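Local coordinates for protein PTS system, IIabc component (Clostridium difficile, PDB 3IPJ) that forms the EIIB domain of a sugar phosphotransferase transporter, probably passing phosphate to the incoming sugar, perhaps trehalose, through a phosphocysteine intermediate, at residues K5-I9 and K49-V53; E12-I16 and K46-V50; T30-V36 and G61-L67. All coordinates share one frame; numbering follows the deposited sequence.

Contacts 1 and 2 are neighbours: both pair helix 5-17 with the chain running through residues 46-53, and both use Val50. Their chemistry shifts along the helix. Contact 1, at its beginning, combines isoleucine packing with salt bridges and a water at a partly exposed turn, whereas contact 2, further along, is apolar and has no hydrogen bond between its segments. Contact 3, nearest the centre of the chain, is the central strand pair of the antiparallel sheet, held by backbone bonds, apolar on one side and largely arginine and glutamine on the other. The contacts meet through Leu13 and Val47, which reach the Leu32 and Ile65 side of the sheet, and through Val53, which also packs on Ile65.

Contact 1: residues K5-I9 and K49-V53; sequences KYNKI and KVDEV
Lys5 reaches from the first turn of helix 5-17 to the acidic pair Asp51 and Glu52, forming a salt-bridge network with a type II beta turn that runs from Val50 to Val53. The ammonium NZ donates to Glu52 OE2 at 2.8 Å and to Asp51 OD2 at 2.9 Å. The two carboxylates receive it differently: Glu52 OE2 is met on its anti side, 27° out of the carboxylate plane, while Asp51 OD2 is met on its syn side, 29° out of plane. Lys5 is extended as far as CE and then bends at chi4 (80°), which swings NZ in between the two acids. Their opposite charge would be expected to favour the protonated lysine.

Beside the ions Ile9, one helical turn later, packs on the turn: its CD1 lies against the backbone Asp51 O at 3.4 Å and also touches the aliphatic part of Glu52, 3.8 Å from CG. On the other branch, Ile9 CG2 makes an apolar contact with Val50 CG1 at 3.8 Å, the isoleucine thus spreading along the start of the turn.

What sets the two acids side by side is the turn itself, closed by the hydrogen bond from Val53 N to Val50 O, 3.0 Å long. Asp51 and Glu52 are its two central residues, and Glu52 has the positive phi expected at the third position of a type II turn. On the helix side, Lys5 CG lies over the face of the neighbouring Tyr6 ring, and that tyrosine in turn packs on Ile71, Lys74 and Val75 of helix 71-79; Glu52 also touches Ile71. A water joins the segments as well, donating to the backbone Lys5 O at 3.1 Å and to Asp51 OD2 at 2.9 Å, so this one carboxylate oxygen accepts both the lysine and the water.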
loop_
_atom_site.group_PDB
_atom_site.type_symbol
_atom_site.label_atom_id
_atom_site.label_comp_id
_atom_site.label_asym_id
_atom_site.label_seq_id
_atom_site.Cartn_x
_atom_site.Cartn_y
_atom_site.Cartn_z
ATOM N N LYS A 5 -0.318 -14.980 -0.670
ATOM C CA LYS A 5 0.521 -14.278 0.278
ATOM C C LYS A 5 0.374 -12.788 0.147
ATOM O O LYS A 5 0.271 -12.092 1.148
ATOM C CB LYS A 5 2.009 -14.707 0.049
ATOM C CG LYS A 5 3.052 -13.930 0.902
ATOM C CD LYS A 5 4.485 -14.392 0.530
ATOM C CE LYS A 5 5.621 -13.443 1.036
ATOM N NZ LYS A 5 5.900 -13.704 2.527
ATOM N N TYR A 6 0.343 -12.328 -1.110
ATOM C CA TYR A 6 0.433 -10.868 -1.389
ATOM C C TYR A 6 -0.884 -10.146 -1.273
ATOM O O TYR A 6 -0.956 -8.942 -0.931
ATOM C CB TYR A 6 1.088 -10.582 -2.737
ATOM C CG TYR A 6 2.474 -11.181 -2.733
ATOM C CD1 TYR A 6 3.520 -10.623 -1.969
ATOM C CD2 TYR A 6 2.722 -12.356 -3.443
ATOM C CE1 TYR A 6 4.748 -11.217 -1.951
ATOM C CE2 TYR A 6 3.959 -12.954 -3.410
ATOM C CZ TYR A 6 4.957 -12.378 -2.678
ATOM O OH TYR A 6 6.143 -13.038 -2.643
ATOM N N ASN A 7 -1.941 -10.888 -1.567
ATOM C CA ASN A 7 -3.295 -10.373 -1.364
ATOM C C ASN A 7 -3.676 -10.304 0.132
ATOM O O ASN A 7 -4.371 -9.360 0.514
ATOM C CB ASN A 7 -4.262 -11.191 -2.196
ATOM C CG ASN A 7 -5.647 -10.633 -2.173
ATOM O OD1 ASN A 7 -6.490 -11.159 -1.449
ATOM N ND2 ASN A 7 -5.908 -9.558 -2.973
ATOM N N LYS A 8 -3.179 -11.226 0.975
ATOM C CA LYS A 8 -3.371 -11.146 2.456
ATOM C C LYS A 8 -2.686 -9.896 3.057
ATOM O O LYS A 8 -3.292 -9.143 3.788
ATOM C CB LYS A 8 -2.848 -12.386 3.182
ATOM C CG LYS A 8 -3.494 -13.649 2.706
ATOM C CD LYS A 8 -2.822 -14.888 3.292
ATOM C CE LYS A 8 -2.573 -14.731 4.769
ATOM N NZ LYS A 8 -3.785 -15.127 5.580
ATOM N N ILE A 9 -1.407 -9.689 2.737
ATOM C CA ILE A 9 -0.742 -8.448 3.104
ATOM C C ILE A 9 -1.540 -7.202 2.615
ATOM O O ILE A 9 -1.817 -6.306 3.390
ATOM C CB ILE A 9 0.729 -8.418 2.540
ATOM C CG1 ILE A 9 1.552 -9.627 3.102
ATOM C CG2 ILE A 9 1.393 -7.022 2.776
ATOM C CD1 ILE A 9 2.888 -9.978 2.332
ATOM N N LYS A 49 3.755 -5.046 12.004
ATOM C CA LYS A 49 3.608 -6.499 12.283
ATOM C C LYS A 49 3.124 -7.305 11.068
ATOM O O LYS A 49 3.166 -8.548 11.125
ATOM C CB LYS A 49 2.645 -6.722 13.455
ATOM C CG LYS A 49 3.292 -6.319 14.782
ATOM C CD LYS A 49 2.283 -6.173 15.878
ATOM C CE LYS A 49 3.036 -6.022 17.160
ATOM N NZ LYS A 49 3.120 -7.317 17.887
ATOM N N VAL A 50 2.653 -6.620 9.986
ATOM C CA VAL A 50 2.220 -7.322 8.786
ATOM C C VAL A 50 3.419 -8.044 8.080
ATOM O O VAL A 50 4.545 -7.506 8.043
ATOM C CB VAL A 50 1.499 -6.338 7.868
ATOM C CG1 VAL A 50 1.057 -7.036 6.565
ATOM C CG2 VAL A 50 0.282 -5.707 8.651
ATOM N N ASP A 51 3.185 -9.277 7.598
ATOM C CA ASP A 51 4.156 -10.051 6.800
ATOM C C ASP A 51 4.854 -9.162 5.744
ATOM O O ASP A 51 4.182 -8.390 5.004
ATOM C CB ASP A 51 3.409 -11.237 6.156
ATOM C CG ASP A 51 4.320 -12.256 5.484
ATOM O OD1 ASP A 51 5.457 -12.427 5.966
ATOM O OD2 ASP A 51 3.873 -12.913 4.484
ATOM N N GLU A 52 6.186 -9.253 5.724
ATOM C CA GLU A 52 7.032 -8.578 4.759
ATOM C C GLU A 52 7.227 -7.100 5.030
ATOM O O GLU A 52 8.021 -6.463 4.317
ATOM C CB GLU A 52 6.513 -8.765 3.297
ATOM C CG GLU A 52 6.626 -10.190 2.733
ATOM C CD GLU A 52 7.967 -10.871 3.103
ATOM O OE1 GLU A 52 9.057 -10.263 3.002
ATOM O OE2 GLU A 52 7.922 -12.062 3.512
ATOM N N VAL A 53 6.519 -6.528 6.008
ATOM C CA VAL A 53 6.704 -5.061 6.241
ATOM C C VAL A 53 8.020 -4.834 6.983
ATOM O O VAL A 53 8.197 -5.288 8.109
ATOM C CB VAL A 53 5.562 -4.400 7.005
ATOM C CG1 VAL A 53 5.935 -2.921 7.271
ATOM C CG2 VAL A 53 4.212 -4.548 6.240
HETATM O O HOH W 1 0.976 -13.093 3.979
#

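Contact 2: residues E12-I16 and K46-V50; sequences ELIKI and KVEKV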
loop_
_atom_site.group_PDB
_atom_site.type_symbol
_atom_site.label_atom_id
_atom_site.label_comp_id
_atom_site.label_asym_id
_atom_site.label_seq_id
_atom_site.Cartn_x
_atom_site.Cartn_y
_atom_site.Cartn_z
ATOM N N GLU A 12 -4.570 -6.816 4.781
ATOM C CA GLU A 12 -4.251 -6.421 6.159
ATOM C C GLU A 12 -3.890 -4.954 6.151
ATOM O O GLU A 12 -4.338 -4.199 7.030
ATOM C CB GLU A 12 -3.139 -7.245 6.759
ATOM C CG GLU A 12 -3.695 -8.635 7.118
ATOM C CD GLU A 12 -2.680 -9.698 7.672
ATOM O OE1 GLU A 12 -1.704 -9.294 8.364
ATOM O OE2 GLU A 12 -2.911 -10.969 7.460
ATOM N N LEU A 13 -3.075 -4.537 5.170
ATOM C CA LEU A 13 -2.671 -3.132 5.081
ATOM C C LEU A 13 -3.895 -2.218 4.922
ATOM O O LEU A 13 -4.025 -1.234 5.693
ATOM C CB LEU A 13 -1.627 -2.935 3.957
ATOM C CG LEU A 13 -0.274 -3.534 4.327
ATOM C CD1 LEU A 13 0.743 -3.372 3.139
ATOM C CD2 LEU A 13 0.273 -3.028 5.661
ATOM N N ILE A 14 -4.786 -2.532 3.969
ATOM C CA ILE A 14 -6.000 -1.698 3.735
ATOM C C ILE A 14 -6.818 -1.646 5.045
ATOM O O ILE A 14 -7.316 -0.559 5.433
ATOM C CB ILE A 14 -6.950 -2.223 2.591
ATOM C CG1 ILE A 14 -6.250 -2.493 1.251
ATOM C CG2 ILE A 14 -8.064 -1.249 2.340
ATOM C CD1 ILE A 14 -5.261 -1.531 0.904
ATOM N N LYS A 15 -6.974 -2.804 5.711
ATOM C CA LYS A 15 -7.731 -2.849 6.906
ATOM C C LYS A 15 -7.158 -1.973 8.054
ATOM O O LYS A 15 -7.902 -1.323 8.795
ATOM C CB LYS A 15 -7.835 -4.249 7.403
ATOM C CG LYS A 15 -8.770 -4.346 8.608
ATOM C CD LYS A 15 -8.837 -5.812 9.122
ATOM C CE LYS A 15 -7.397 -6.362 9.325
ATOM N NZ LYS A 15 -7.127 -7.828 9.041
ATOM N N ILE A 16 -5.842 -1.950 8.205
ATOM C CA ILE A 16 -5.285 -1.134 9.240
ATOM C C ILE A 16 -5.310 0.386 8.917
ATOM O O ILE A 16 -5.525 1.217 9.804
ATOM C CB ILE A 16 -3.863 -1.611 9.501
ATOM C CG1 ILE A 16 -3.879 -3.081 9.941
ATOM C CG2 ILE A 16 -3.201 -0.788 10.576
ATOM C CD1 ILE A 16 -2.489 -3.735 9.761
ATOM N N LYS A 46 0.692 -1.899 14.317
ATOM C CA LYS A 46 -0.007 -2.994 13.675
ATOM C C LYS A 46 0.435 -3.124 12.234
ATOM O O LYS A 46 0.516 -4.242 11.708
ATOM C CB LYS A 46 -1.530 -2.798 13.677
ATOM C CG LYS A 46 -2.266 -3.549 14.706
ATOM C CD LYS A 46 -3.579 -2.823 14.915
ATOM C CE LYS A 46 -4.524 -3.523 15.922
ATOM N NZ LYS A 46 -5.921 -2.920 16.021
ATOM N N VAL A 47 0.684 -1.991 11.572
ATOM C CA VAL A 47 1.235 -2.083 10.243
ATOM C C VAL A 47 2.584 -2.784 10.217
ATOM O O VAL A 47 2.820 -3.628 9.374
ATOM C CB VAL A 47 1.360 -0.713 9.546
ATOM C CG1 VAL A 47 1.917 -0.946 8.147
ATOM C CG2 VAL A 47 -0.057 -0.016 9.477
ATOM N N GLU A 48 3.447 -2.478 11.162
ATOM C CA GLU A 48 4.786 -2.997 11.177
ATOM C C GLU A 48 4.795 -4.510 11.364
ATOM O O GLU A 48 5.740 -5.176 10.957
ATOM C CB GLU A 48 5.485 -2.425 12.386
ATOM C CG GLU A 48 5.899 -1.000 12.244
ATOM C CD GLU A 48 6.715 -0.522 13.470
ATOM O OE1 GLU A 48 6.488 -1.100 14.593
ATOM O OE2 GLU A 48 7.604 0.399 13.320
ATOM N N LYS A 49 3.755 -5.046 12.004
ATOM C CA LYS A 49 3.608 -6.499 12.283
ATOM C C LYS A 49 3.124 -7.305 11.068
ATOM O O LYS A 49 3.166 -8.548 11.125
ATOM C CB LYS A 49 2.645 -6.722 13.455
ATOM C CG LYS A 49 3.292 -6.319 14.782
ATOM C CD LYS A 49 2.283 -6.173 15.878
ATOM C CE LYS A 49 3.036 -6.022 17.160
ATOM N NZ LYS A 49 3.120 -7.317 17.887
ATOM N N VAL A 50 2.653 -6.620 9.986
ATOM C CA VAL A 50 2.220 -7.322 8.786
ATOM C C VAL A 50 3.419 -8.044 8.080
ATOM O O VAL A 50 4.545 -7.506 8.043
ATOM C CB VAL A 50 1.499 -6.338 7.868
ATOM C CG1 VAL A 50 1.057 -7.036 6.565
ATOM C CG2 VAL A 50 0.282 -5.707 8.651
#
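Ile16, whose backbone N donates a 2.9 Å helical bond to Glu12 O, leans its side chain across onto Lys46, Val47 and Val50. No hydrogen bond joins the two segments; the contact is a meeting of branched side chains. The two arms of Ile16 divide the work. CG1, set beside the backbone N (chi1 -60°), carries CD1 tip to tip against Val50 CG2 at 3.6 Å, and CD1 also lies 3.6 Å from the backbone Lys46 O. The other arm, CG2, presses on Val47 CG2 at 3.4 Å, tighter than usual for two methyl groups.

One turn earlier, Leu13 points CD2 at Val47 CG1, 3.6 Å away, its side chain crossing the valine at about a right angle. The same methyl reaches Val50 CG2 at 4.0 Å, so one methyl touches both valines. Glu12, partly exposed, slides past Val50 in the opposite direction with OE1 4.0 Å from Val50 CG1.

Helix 44-48 and the turn that follows it thus lie against helix 5-17 on the helical side of the EIIB sheet: Val47 also packs on Val56 of strand 55-59, and Leu13 CD1 meets Leu32 of strand 31-36.

Contact 3: residues T30-V36 and G61-L67; sequences TRLRVMV and GQYQIIL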
loop_
_atom_site.group_PDB
_atom_site.type_symbol
_atom_site.label_atom_id
_atom_site.label_comp_id
_atom_site.label_asym_id
_atom_site.label_seq_id
_atom_site.Cartn_x
_atom_site.Cartn_y
_atom_site.Cartn_z
ATOM N N THR A 30 10.817 0.034 -3.599
ATOM C CA THR A 30 10.843 -0.731 -2.335
ATOM C C THR A 30 9.658 -0.387 -1.454
ATOM O O THR A 30 9.407 -1.110 -0.486
ATOM C CB THR A 30 12.147 -0.494 -1.570
ATOM O OG1 THR A 30 12.283 0.924 -1.353
ATOM C CG2 THR A 30 13.297 -0.938 -2.449
ATOM N N ARG A 31 8.943 0.718 -1.747
ATOM C CA ARG A 31 7.861 1.130 -0.850
ATOM C C ARG A 31 6.473 1.258 -1.515
ATOM O O ARG A 31 6.325 1.745 -2.631
ATOM C CB ARG A 31 8.218 2.451 -0.109
ATOM C CG ARG A 31 9.606 2.510 0.410
ATOM C CD ARG A 31 9.833 3.862 1.051
ATOM N NE ARG A 31 11.144 3.863 1.734
ATOM C CZ ARG A 31 11.564 4.849 2.556
ATOM N NH1 ARG A 31 10.785 5.921 2.788
ATOM N NH2 ARG A 31 12.772 4.777 3.123
ATOM N N LEU A 32 5.460 0.816 -0.805
ATOM C CA LEU A 32 4.051 1.100 -1.108
ATOM C C LEU A 32 3.777 2.489 -0.500
ATOM O O LEU A 32 3.972 2.703 0.689
ATOM C CB LEU A 32 3.217 -0.037 -0.464
ATOM C CG LEU A 32 1.789 -0.123 -0.951
ATOM C CD1 LEU A 32 1.718 -0.553 -2.459
ATOM C CD2 LEU A 32 0.999 -1.091 -0.034
ATOM N N ARG A 33 3.335 3.431 -1.322
ATOM C CA ARG A 33 3.179 4.788 -0.882
ATOM C C ARG A 33 1.699 5.163 -0.925
ATOM O O ARG A 33 1.107 5.254 -1.993
ATOM C CB ARG A 33 4.037 5.680 -1.758
ATOM C CG ARG A 33 5.520 5.579 -1.453
ATOM C CD ARG A 33 6.310 6.113 -2.648
ATOM N NE ARG A 33 7.749 6.067 -2.397
ATOM C CZ ARG A 33 8.437 7.056 -1.828
ATOM N NH1 ARG A 33 7.784 8.186 -1.482
ATOM N NH2 ARG A 33 9.770 6.935 -1.611
ATOM N N VAL A 34 1.109 5.365 0.248
ATOM C CA VAL A 34 -0.349 5.593 0.366
ATOM C C VAL A 34 -0.627 7.038 0.816
ATOM O O VAL A 34 -0.227 7.399 1.944
ATOM C CB VAL A 34 -0.959 4.673 1.437
ATOM C CG1 VAL A 34 -2.492 4.734 1.381
ATOM C CG2 VAL A 34 -0.453 3.275 1.202
ATOM N N MET A 35 -1.277 7.854 -0.037
ATOM C CA MET A 35 -1.682 9.219 0.350
ATOM C C MET A 35 -2.935 8.981 1.205
ATOM O O MET A 35 -3.916 8.383 0.708
ATOM C CB MET A 35 -2.016 10.066 -0.867
ATOM C CG MET A 35 -0.804 10.247 -1.770
ATOM S SD MET A 35 0.402 11.418 -1.063
ATOM C CE MET A 35 0.087 12.790 -2.135
ATOM N N VAL A 36 -2.874 9.380 2.495
ATOM C CA VAL A 36 -3.967 9.138 3.427
ATOM C C VAL A 36 -4.633 10.479 3.878
ATOM O O VAL A 36 -4.006 11.525 3.899
ATOM C CB VAL A 36 -3.496 8.290 4.631
ATOM C CG1 VAL A 36 -3.128 6.845 4.182
ATOM C CG2 VAL A 36 -2.307 8.976 5.437
ATOM N N GLY A 61 2.254 13.836 3.674
ATOM C CA GLY A 61 0.981 13.247 3.274
ATOM C C GLY A 61 1.066 11.766 2.901
ATOM O O GLY A 61 0.031 11.127 2.737
ATOM N N GLN A 62 2.276 11.229 2.775
ATOM C CA GLN A 62 2.492 9.846 2.310
ATOM C C GLN A 62 2.784 8.908 3.480
ATOM O O GLN A 62 3.801 9.064 4.189
ATOM C CB GLN A 62 3.697 9.767 1.360
ATOM C CG GLN A 62 3.446 10.333 -0.022
ATOM C CD GLN A 62 4.648 10.110 -0.940
ATOM O OE1 GLN A 62 5.178 11.064 -1.584
ATOM N NE2 GLN A 62 5.081 8.884 -1.011
ATOM N N TYR A 63 1.915 7.901 3.625
ATOM C CA TYR A 63 2.161 6.770 4.527
ATOM C C TYR A 63 2.932 5.654 3.744
ATOM O O TYR A 63 2.383 5.048 2.841
ATOM C CB TYR A 63 0.810 6.256 5.031
ATOM C CG TYR A 63 0.944 5.418 6.274
ATOM C CD1 TYR A 63 1.026 6.022 7.514
ATOM C CD2 TYR A 63 1.041 4.018 6.203
ATOM C CE1 TYR A 63 1.152 5.277 8.665
ATOM C CE2 TYR A 63 1.190 3.235 7.336
ATOM C CZ TYR A 63 1.239 3.867 8.570
ATOM O OH TYR A 63 1.343 3.141 9.723
ATOM N N GLN A 64 4.213 5.405 4.087
ATOM C CA GLN A 64 5.078 4.603 3.257
ATOM C C GLN A 64 5.314 3.272 4.001
ATOM O O GLN A 64 5.675 3.274 5.191
ATOM C CB GLN A 64 6.359 5.349 2.981
ATOM C CG GLN A 64 6.048 6.725 2.425
ATOM C CD GLN A 64 7.317 7.514 2.068
ATOM O OE1 GLN A 64 8.420 6.961 2.070
ATOM N NE2 GLN A 64 7.163 8.818 1.764
ATOM N N ILE A 65 5.078 2.153 3.308
ATOM C CA ILE A 65 5.273 0.861 3.901
ATOM C C ILE A 65 6.391 0.221 3.143
ATOM O O ILE A 65 6.268 0.002 1.933
ATOM C CB ILE A 65 4.041 0.014 3.698
ATOM C CG1 ILE A 65 2.851 0.732 4.386
ATOM C CG2 ILE A 65 4.269 -1.413 4.162
ATOM C CD1 ILE A 65 1.945 1.384 3.421
ATOM N N ILE A 66 7.503 -0.051 3.833
ATOM C CA ILE A 66 8.670 -0.611 3.144
ATOM C C ILE A 66 8.459 -2.128 3.006
ATOM O O ILE A 66 8.350 -2.837 4.013
ATOM C CB ILE A 66 9.983 -0.391 3.876
ATOM C CG1 ILE A 66 10.110 1.059 4.389
ATOM C CG2 ILE A 66 11.139 -0.792 2.945
ATOM C CD1 ILE A 66 11.353 1.281 5.334
ATOM N N LEU A 67 8.378 -2.608 1.759
ATOM C CA LEU A 67 8.177 -4.036 1.482
ATOM C C LEU A 67 9.410 -4.683 0.802
ATOM O O LEU A 67 9.575 -5.915 0.867
ATOM C CB LEU A 67 6.915 -4.200 0.600
ATOM C CG LEU A 67 5.628 -3.931 1.370
ATOM C CD1 LEU A 67 4.540 -3.738 0.403
ATOM C CD2 LEU A 67 5.273 -5.148 2.238
HETATM O O HOH W 2 -2.489 12.761 2.225
#
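Val34 and Ile65 form the apolar centre, with Val34 CG2 lying 3.8 Å from Ile65 CD1 as the two side chains meet at a slant. Leu32 extends the patch, its CB 4.0 Å from Leu67 CD1, and at the far end both methyls of Val36 approach Tyr63 CB. The Tyr63 ring continues away from the strand pair, and its OH is hydrogen-bonded to Asp44.

Beneath these side chains two strands run antiparallel, their axes at 155°. Leu32 with Ile65 and Val34 with Tyr63 are the hydrogen-bonded pairs. Ile65 N donates to Leu32 O at 2.9 Å, Tyr63 N to Val34 O at 2.8 Å, and each pair has its return bond. The pairing fades at the end, where Val36 N reaches Gly61 O only weakly, at 3.4 Å; a water donating to both Val36 O and Gly61 O bridges the strands there.

The other face is mixed: Arg31, Arg33, Gln62 and Gln64 share it with Met35 and Ile66. Arg31 NH1 donates to Gln64 OE1 at 2.7 Å, with the oxygen in the guanidinium plane and a C=O...N angle of 164°. An extended run from CG to NE brings the arginine head out to that amide. Arg33 lies alongside the same Gln64, whose amide oxygen sits over one face of its guanidinium, off toward the rim, the two planes 41° apart. Its side chain also comes within about 3 Å of that of Cys28, the predicted phosphocysteine. Further along, Met35 SD packs 3.4 Å from Gln62 CG.

This is the middle of the four-stranded sheet of the EIIB domain: strand 22-27 lies beyond 31-36, and strand 55-59 beyond 62-66. On the apolar face Leu32 and Leu67 pack on helix 71-79, while Leu32 and Ile65 also meet Leu13 of helix 5-17.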